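Local coordinates for protein Baccell_00875 (Bacteroides cellulosilyticus DSM 14838, PDB 5NOK) that is probably a polysaccharide lyase that removes rhamnose caps from arabinogalactan side chains by cleaving the rhamnose-glucuronate linkage, at residues V29-N34 and R116-G121; S41-K46 and P186-V191. All blocks are in the same frame, centred on the assembly; numbering follows the deposited sequence.

Contact 1: V29-N34 and R116-G121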
loop_
_atom_site.group_PDB
_atom_site.type_symbol
_atom_site.label_atom_id
_atom_site.label_comp_id
_atom_site.label_asym_id
_atom_site.label_seq_id
_atom_site.Cartn_x
_atom_site.Cartn_y
_atom_site.Cartn_z
ATOM N N VAL A 29 -20.086 -16.858 11.907
ATOM C CA VAL A 29 -18.687 -17.039 12.266
ATOM C C VAL A 29 -18.597 -18.300 13.102
ATOM O O VAL A 29 -19.353 -18.467 14.036
ATOM C CB VAL A 29 -18.126 -15.821 13.048
ATOM C CG1 VAL A 29 -16.765 -16.132 13.658
ATOM C CG2 VAL A 29 -18.037 -14.607 12.140
ATOM N N GLU A 30 -17.652 -19.171 12.765
ATOM C CA GLU A 30 -17.298 -20.329 13.594
ATOM C C GLU A 30 -15.836 -20.317 13.968
ATOM O O GLU A 30 -15.010 -19.683 13.312
ATOM C CB GLU A 30 -17.594 -21.614 12.830
ATOM C CG GLU A 30 -19.086 -21.847 12.630
ATOM C CD GLU A 30 -19.387 -23.192 12.002
ATOM O OE1 GLU A 30 -18.616 -23.607 11.102
ATOM O OE2 GLU A 30 -20.391 -23.823 12.415
HETATM N N MSE A 31 -15.501 -21.037 15.021
HETATM C CA MSE A 31 -14.128 -21.074 15.472
HETATM C C MSE A 31 -13.758 -22.310 16.212
HETATM O O MSE A 31 -14.618 -23.028 16.713
HETATM C CB MSE A 31 -13.863 -19.899 16.406
HETATM C CG MSE A 31 -14.623 -20.083 17.718
HETATM SE SE MSE A 31 -15.150 -18.346 18.454
HETATM C CE MSE A 31 -16.528 -18.105 17.066
ATOM N N ARG A 32 -12.450 -22.549 16.280
ATOM C CA ARG A 32 -11.876 -23.558 17.153
ATOM C C ARG A 32 -11.010 -22.799 18.162
ATOM O O ARG A 32 -10.222 -21.939 17.792
ATOM C CB ARG A 32 -11.069 -24.584 16.343
ATOM N N ILE A 33 -11.202 -23.083 19.440
ATOM C CA ILE A 33 -10.379 -22.527 20.486
ATOM C C ILE A 33 -9.225 -23.505 20.744
ATOM O O ILE A 33 -9.422 -24.724 20.768
ATOM C CB ILE A 33 -11.178 -22.289 21.786
ATOM C CG1 ILE A 33 -12.514 -21.563 21.522
ATOM C CG2 ILE A 33 -10.348 -21.509 22.788
ATOM C CD1 ILE A 33 -12.401 -20.231 20.834
ATOM N N ASN A 34 -8.020 -22.965 20.930
ATOM C CA ASN A 34 -6.859 -23.755 21.359
ATOM C C ASN A 34 -7.070 -24.047 22.838
ATOM O O ASN A 34 -7.111 -23.114 23.643
ATOM C CB ASN A 34 -5.579 -22.967 21.118
ATOM C CG ASN A 34 -4.310 -23.725 21.513
ATOM O OD1 ASN A 34 -4.214 -24.276 22.604
ATOM N ND2 ASN A 34 -3.304 -23.677 20.644
ATOM N N ARG A 116 -16.197 -14.207 25.094
ATOM C CA ARG A 116 -16.639 -14.355 23.710
ATOM C C ARG A 116 -18.086 -14.829 23.640
ATOM O O ARG A 116 -18.502 -15.679 24.425
ATOM C CB ARG A 116 -15.776 -15.371 22.979
ATOM C CG ARG A 116 -14.297 -15.047 22.968
ATOM C CD ARG A 116 -13.536 -16.204 22.369
ATOM N NE ARG A 116 -12.134 -15.860 22.204
ATOM C CZ ARG A 116 -11.084 -16.490 22.748
ATOM N NH1 ARG A 116 -11.211 -17.599 23.486
ATOM N NH2 ARG A 116 -9.860 -16.028 22.482
ATOM N N GLU A 117 -18.828 -14.299 22.676
ATOM C CA GLU A 117 -20.216 -14.695 22.426
ATOM C C GLU A 117 -20.514 -14.636 20.917
ATOM O O GLU A 117 -19.927 -13.822 20.187
ATOM C CB GLU A 117 -21.175 -13.776 23.208
ATOM C CG GLU A 117 -22.569 -14.365 23.409
ATOM C CD GLU A 117 -23.530 -13.427 24.129
ATOM O OE1 GLU A 117 -23.087 -12.690 25.041
ATOM O OE2 GLU A 117 -24.741 -13.440 23.792
ATOM N N ILE A 118 -21.382 -15.536 20.457
ATOM C CA ILE A 118 -21.922 -15.508 19.099
ATOM C C ILE A 118 -23.286 -14.846 19.175
ATOM O O ILE A 118 -24.236 -15.433 19.697
ATOM C CB ILE A 118 -22.075 -16.919 18.502
ATOM C CG1 ILE A 118 -20.741 -17.665 18.542
ATOM C CG2 ILE A 118 -22.588 -16.863 17.065
ATOM C CD1 ILE A 118 -19.661 -17.108 17.638
ATOM N N LYS A 119 -23.369 -13.611 18.693
ATOM C CA LYS A 119 -24.594 -12.830 18.718
ATOM C C LYS A 119 -25.008 -12.646 17.267
ATOM O O LYS A 119 -24.307 -11.976 16.477
ATOM C CB LYS A 119 -24.379 -11.489 19.436
ATOM N N GLN A 120 -26.110 -13.314 16.919
ATOM C CA GLN A 120 -26.729 -13.273 15.598
ATOM C C GLN A 120 -25.703 -13.558 14.476
ATOM O O GLN A 120 -25.578 -12.790 13.517
ATOM C CB GLN A 120 -27.485 -11.932 15.395
ATOM C CG GLN A 120 -28.464 -11.999 14.207
ATOM C CD GLN A 120 -29.438 -10.828 14.095
ATOM O OE1 GLN A 120 -29.909 -10.278 15.088
ATOM N NE2 GLN A 120 -29.754 -10.470 12.878
ATOM N N GLY A 121 -24.938 -14.640 14.631
ATOM C CA GLY A 121 -23.902 -15.014 13.661
ATOM C C GLY A 121 -22.587 -14.217 13.666
ATOM O O GLY A 121 -21.695 -14.534 12.883
#
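Arg116 runs its extended chain alongside Ile33, bringing NH1 to 3.9 Å from Ile33 CD1, the two side chains pointing opposite ways. The charged group is tied down elsewhere: NH1 bonds to the carbonyls of Gly38 and Gly100, and NE pairs with Glu125, so Ile33 packs obliquely against a guanidinium already fixed in its orientation. Two residues on, Ile118 turns to the same strand and meets selenomethionine Met31 methyl to methyl, its CD1 3.3 Å from Met31 CE, closer than normal van der Waals contact. Met31 gets there by a chain that leaves with CG wedged between the backbone N and the carbonyl carbon (chi1 69°) and then folds back. Ile118 CD1 also comes within 3.9 Å of Val29 O, out beyond the oxygen. Gln120 and Gly121 then form a type I' turn, and Gly121 O accepts a nearly straight bond (168°) from Val29 N at 3.0 Å, with the donor tilted out of the carbonyl plane. Strand 29-33 pairs with 40-45, and the axes of 29-33 and 116-119, the end of strand 110-119, run nearly antiparallel (151°), about 9 Å apart at their closest. Leu123 of strand 122-131 and Met101 of a loop fill in between.

Contact 2: S41-K46 and P186-V191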
loop_
_atom_site.group_PDB
_atom_site.type_symbol
_atom_site.label_atom_id
_atom_site.label_comp_id
_atom_site.label_asym_id
_atom_site.label_seq_id
_atom_site.Cartn_x
_atom_site.Cartn_y
_atom_site.Cartn_z
ATOM N N SER A 41 -7.748 -20.540 17.214
ATOM C CA SER A 41 -6.837 -21.204 16.276
ATOM C C SER A 41 -7.348 -21.086 14.865
ATOM O O SER A 41 -6.568 -20.889 13.928
ATOM C CB SER A 41 -6.741 -22.700 16.594
ATOM O OG SER A 41 -6.124 -22.892 17.844
ATOM N N GLU A 42 -8.656 -21.281 14.711
ATOM C CA GLU A 42 -9.283 -21.334 13.400
ATOM C C GLU A 42 -10.516 -20.446 13.448
ATOM O O GLU A 42 -11.281 -20.500 14.404
ATOM C CB GLU A 42 -9.652 -22.782 13.030
ATOM C CG GLU A 42 -10.428 -22.919 11.716
ATOM C CD GLU A 42 -10.629 -24.363 11.217
ATOM O OE1 GLU A 42 -9.761 -24.870 10.446
ATOM O OE2 GLU A 42 -11.689 -24.968 11.548
ATOM N N LEU A 43 -10.675 -19.636 12.406
ATOM C CA LEU A 43 -11.793 -18.744 12.244
ATOM C C LEU A 43 -12.324 -18.954 10.842
ATOM O O LEU A 43 -11.618 -18.683 9.835
ATOM C CB LEU A 43 -11.314 -17.315 12.429
ATOM C CG LEU A 43 -12.340 -16.221 12.660
ATOM C CD1 LEU A 43 -13.219 -16.554 13.856
ATOM C CD2 LEU A 43 -11.569 -14.932 12.894
ATOM N N THR A 44 -13.544 -19.474 10.780
ATOM C CA THR A 44 -14.219 -19.797 9.520
ATOM C C THR A 44 -15.619 -19.202 9.467
ATOM O O THR A 44 -16.194 -18.786 10.483
ATOM C CB THR A 44 -14.344 -21.328 9.292
ATOM O OG1 THR A 44 -14.995 -21.928 10.416
ATOM C CG2 THR A 44 -12.988 -21.952 9.103
ATOM N N LEU A 45 -16.132 -19.141 8.250
ATOM C CA LEU A 45 -17.453 -18.644 7.966
ATOM C C LEU A 45 -18.277 -19.806 7.428
ATOM O O LEU A 45 -17.934 -20.398 6.384
ATOM C CB LEU A 45 -17.375 -17.550 6.944
ATOM C CG LEU A 45 -16.656 -16.303 7.387
ATOM C CD1 LEU A 45 -16.624 -15.348 6.197
ATOM C CD2 LEU A 45 -17.314 -15.678 8.608
ATOM N N LYS A 46 -19.316 -20.165 8.180
ATOM C CA LYS A 46 -20.121 -21.338 7.884
ATOM C C LYS A 46 -20.862 -21.150 6.571
ATOM O O LYS A 46 -21.531 -20.130 6.377
ATOM C CB LYS A 46 -21.124 -21.594 8.995
ATOM C CG LYS A 46 -21.979 -22.848 8.796
ATOM C CD LYS A 46 -22.938 -23.012 9.964
ATOM C CE LYS A 46 -23.895 -24.193 9.760
ATOM N NZ LYS A 46 -23.186 -25.497 9.560
ATOM N N PRO A 186 -17.827 -14.921 0.963
ATOM C CA PRO A 186 -17.902 -13.808 1.909
ATOM C C PRO A 186 -16.528 -13.227 2.266
ATOM O O PRO A 186 -15.496 -13.881 2.107
ATOM C CB PRO A 186 -18.531 -14.447 3.132
ATOM C CG PRO A 186 -18.130 -15.885 3.063
ATOM C CD PRO A 186 -18.120 -16.217 1.595
ATOM N N HIS A 187 -16.542 -11.971 2.693
ATOM C CA HIS A 187 -15.392 -11.309 3.278
ATOM C C HIS A 187 -15.576 -11.222 4.785
ATOM O O HIS A 187 -16.596 -11.684 5.315
ATOM C CB HIS A 187 -15.236 -9.962 2.630
ATOM C CG HIS A 187 -15.049 -10.052 1.151
ATOM N ND1 HIS A 187 -15.951 -9.531 0.246
ATOM C CD2 HIS A 187 -14.090 -10.652 0.417
ATOM C CE1 HIS A 187 -15.542 -9.794 -0.978
ATOM N NE2 HIS A 187 -14.414 -10.469 -0.902
ATOM N N LEU A 188 -14.574 -10.697 5.493
ATOM C CA LEU A 188 -14.603 -10.653 6.954
ATOM C C LEU A 188 -14.379 -9.236 7.436
ATOM O O LEU A 188 -13.631 -8.486 6.832
ATOM C CB LEU A 188 -13.534 -11.564 7.528
ATOM C CG LEU A 188 -13.740 -11.963 8.992
ATOM C CD1 LEU A 188 -14.882 -12.948 9.139
ATOM C CD2 LEU A 188 -12.509 -12.577 9.579
ATOM N N GLY A 189 -15.025 -8.877 8.536
ATOM C CA GLY A 189 -14.891 -7.542 9.115
ATOM C C GLY A 189 -14.713 -7.628 10.599
ATOM O O GLY A 189 -15.190 -8.542 11.234
ATOM N N LEU A 190 -13.984 -6.684 11.140
ATOM C CA LEU A 190 -13.815 -6.528 12.555
ATOM C C LEU A 190 -14.126 -5.063 12.841
ATOM O O LEU A 190 -13.503 -4.188 12.250
ATOM C CB LEU A 190 -12.377 -6.878 12.940
ATOM C CG LEU A 190 -11.984 -6.764 14.422
ATOM C CD1 LEU A 190 -10.779 -7.641 14.743
ATOM C CD2 LEU A 190 -11.724 -5.318 14.846
ATOM N N VAL A 191 -15.067 -4.790 13.743
ATOM C CA VAL A 191 -15.420 -3.409 14.079
ATOM C C VAL A 191 -15.318 -3.236 15.585
ATOM O O VAL A 191 -15.880 -4.028 16.338
ATOM C CB VAL A 191 -16.835 -3.086 13.574
ATOM C CG1 VAL A 191 -17.394 -1.822 14.182
ATOM C CG2 VAL A 191 -16.818 -2.955 12.058
#
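Leu45 and Leu188 meet at a slant, each branch tip of one finding a different neighbour. Leu45 CD2 touches Leu188 CD1 at 3.7 Å, while its other methyl, CD1, rests against the ring of Pro186, 3.5 Å from CG and 3.7 Å from CB. Here the approach differs: the leucine and the proline pass one another pointing in opposite directions. The fork of Leu45 therefore straddles two residues of the 186-191 segment, and CD1 also comes within 3.8 Å of His187 O. Leu188 divides its methyls in the same way. With CG anti to the backbone N (chi1 -161°) the fork is carried toward strand 40-45, and chi2 (72°) turns CD1 to Leu45 and CD2 to Leu43, whose own CD2 is a looser 4.2 Å from Leu188 CD2. The contact is wholly apolar between side chains. An alanine in place of Leu45 would probably open a gap beside the Pro186 ring and leave Leu188 CD1 without its closest partner in strand 40-45. Pro186 follows a cis peptide bond at the entry to its strand, and its carbonyl is taken up by Arg180. On the other segment, the backbone N of Leu43 is bonded to the side-chain oxygen of Asn53. The strands are not sheet partners: the axes of 41-45 and 187-191 cross at 120°, about 9 Å apart at their closest, so strand 40-45 lies as a cover over strand 187-194. Trp54 packs on both Leu45 and Leu188 from a loop. Val29 of the pairing strand 29-33 touches Leu43 and Leu45, and from strand 232-242, the neighbour of 187-194 in the large sheet, Ala241 reaches Leu45 and Val239 reaches Leu188.

Both contacts lay one strand of the two-stranded sheet 29-33/40-45 onto the same eight-stranded antiparallel sheet, at strands separated there by 122-131 and 232-242. Their centres are about 9 Å apart, and backbone pairing such as Glu30 N to Thr44 O binds the two covering strands; Ser41 and Glu42 both face Arg32 in a classic beta bulge. Contact 2 is buried throughout, and its side-chain packing is aliphatic throughout. Contact 1, farther from the centre of the chain, is partly buried and more mixed, adding a turn-to-backbone hydrogen bond and an arginine to its apolar packing, with Ile118 exposed at its margin.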